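Local coordinates for protein peptidoglycan-N-acetylmuramic acid deacetylase PdaC (Bacillus subtilis subsp. subtilis str. 168, PDB 6H8N) that deacetylates N-acetylmuramic acid residues of peptidoglycan, conferring lysozyme resistance, and also acts on chitin oligomers, here as its zinc-bound polysaccharide deacetylase domain, at residues N138-T141 against I142-V146. The protein carries 1 engineered substitution. Residues are numbered along the deposited sequence; the frame is centred on the assembly and turned at random.
Sequences NKKT and IVDRV
Lys140 and Asp144 join in a salt bridge one turn apart on the outer face of helix 139-149, with Lys140 NZ 2.7 Å from Asp144 OD2. The ammonium reaches that oxygen on its syn side, close to the carboxylate plane. Lys140 runs extended to CE, then bends at chi4 (-30°), which swings NZ over to the acid. A water spans the same pair, accepting from Lys140 NZ at 3.2 Å and donating to Asp144 OD1 at 2.9 Å, so both carboxylate oxygens are engaged.

The first turn is closed by Asn138, the N-cap. Asn138 OD1 takes two donors: Thr141 N at 3.1 Å, on an in-plane lone pair, and Thr141 OG1 at 2.9 Å, above the carbonyl plane. Thr141 OG1 lies beside its own backbone N (chi1 -63°), which lets both groups of one residue grip the same oxygen. Helical bonding starts with Ile142 N to Asn138 O (3.1 Å) and Val143 N to Lys139 O (2.9 Å).

On the buried side, Ile142 and Val143 pack on Ala168 of helix 163-178. Ile142 also touches preceding-loop Asp133, which probably acts on His159, the likely proton donor. In this NodB-homology fold the helix leads to strand 155-159, beside strand 11-17.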
loop_
_atom_site.group_PDB
_atom_site.type_symbol
_atom_site.label_atom_id
_atom_site.label_comp_id
_atom_site.label_asym_id
_atom_site.label_seq_id
_atom_site.Cartn_x
_atom_site.Cartn_y
_atom_site.Cartn_z
ATOM N N ASN A 138 5.498 18.817 -3.200
ATOM C CA ASN A 138 6.517 19.284 -4.124
ATOM C C ASN A 138 7.189 18.038 -4.681
ATOM O O ASN A 138 7.753 17.246 -3.923
ATOM C CB ASN A 138 7.516 20.178 -3.379
ATOM C CG ASN A 138 8.631 20.647 -4.262
ATOM O OD1 ASN A 138 9.667 20.012 -4.359
ATOM N ND2 ASN A 138 8.428 21.787 -4.905
ATOM N N LYS A 139 7.103 17.860 -5.994
ATOM C CA LYS A 139 7.538 16.620 -6.620
ATOM C C LYS A 139 8.977 16.273 -6.261
ATOM O O LYS A 139 9.266 15.153 -5.816
ATOM C CB LYS A 139 7.357 16.710 -8.136
ATOM C CG LYS A 139 7.843 15.465 -8.884
ATOM C CD LYS A 139 7.918 15.697 -10.386
ATOM C CE LYS A 139 8.439 14.482 -11.122
ATOM N NZ LYS A 139 8.695 14.778 -12.560
ATOM N N LYS A 140 9.912 17.203 -6.478
ATOM C CA LYS A 140 11.305 16.855 -6.278
ATOM C C LYS A 140 11.616 16.568 -4.820
ATOM O O LYS A 140 12.458 15.722 -4.529
ATOM C CB LYS A 140 12.200 17.979 -6.806
ATOM C CG LYS A 140 13.636 17.566 -6.982
ATOM C CD LYS A 140 14.495 18.689 -7.594
ATOM C CE LYS A 140 15.898 18.200 -7.888
ATOM N NZ LYS A 140 16.368 17.107 -6.956
ATOM N N THR A 141 10.965 17.269 -3.901
ATOM C CA THR A 141 11.175 17.001 -2.482
ATOM C C THR A 141 10.755 15.577 -2.136
ATOM O O THR A 141 11.468 14.871 -1.420
ATOM C CB THR A 141 10.406 18.010 -1.632
ATOM O OG1 THR A 141 10.922 19.327 -1.875
ATOM C CG2 THR A 141 10.536 17.706 -0.146
ATOM N N ILE A 142 9.600 15.153 -2.641
ATOM C CA ILE A 142 9.112 13.795 -2.399
ATOM C C ILE A 142 10.054 12.765 -3.014
ATOM O O ILE A 142 10.441 11.786 -2.360
ATOM C CB ILE A 142 7.679 13.646 -2.936
ATOM C CG1 ILE A 142 6.724 14.614 -2.238
ATOM C CG2 ILE A 142 7.196 12.207 -2.789
ATOM C CD1 ILE A 142 5.482 14.876 -3.036
ATOM N N VAL A 143 10.414 12.949 -4.291
ATOM C CA VAL A 143 11.303 12.006 -4.960
ATOM C C VAL A 143 12.599 11.854 -4.187
ATOM O O VAL A 143 13.077 10.739 -3.939
ATOM C CB VAL A 143 11.574 12.459 -6.405
ATOM C CG1 VAL A 143 12.652 11.611 -7.044
ATOM C CG2 VAL A 143 10.326 12.422 -7.241
ATOM N N ASP A 144 13.217 12.979 -3.824
ATOM C CA ASP A 144 14.533 12.899 -3.208
ATOM C C ASP A 144 14.463 12.243 -1.836
ATOM O O ASP A 144 15.355 11.465 -1.480
ATOM C CB ASP A 144 15.200 14.276 -3.148
ATOM C CG ASP A 144 15.656 14.750 -4.510
ATOM O OD1 ASP A 144 15.433 14.044 -5.506
ATOM O OD2 ASP A 144 16.234 15.866 -4.591
ATOM N N ARG A 145 13.416 12.525 -1.060
ATOM C CA ARG A 145 13.267 11.884 0.245
ATOM C C ARG A 145 13.124 10.370 0.080
ATOM O O ARG A 145 13.795 9.582 0.765
ATOM C CB ARG A 145 12.061 12.471 0.995
ATOM C CG ARG A 145 12.250 13.877 1.549
ATOM C CD ARG A 145 11.063 14.371 2.420
ATOM N NE ARG A 145 11.089 13.766 3.759
ATOM C CZ ARG A 145 10.371 14.171 4.813
ATOM N NH1 ARG A 145 10.498 13.544 5.978
ATOM N NH2 ARG A 145 9.520 15.184 4.723
ATOM N N VAL A 146 12.278 9.940 -0.849
ATOM C CA VAL A 146 12.096 8.508 -1.059
ATOM C C VAL A 146 13.380 7.866 -1.573
ATOM O O VAL A 146 13.821 6.822 -1.070
ATOM C CB VAL A 146 10.914 8.237 -2.001
ATOM C CG1 VAL A 146 10.873 6.765 -2.412
ATOM C CG2 VAL A 146 9.611 8.672 -1.352
HETATM O O HOH W 1 14.741 14.654 -8.224
#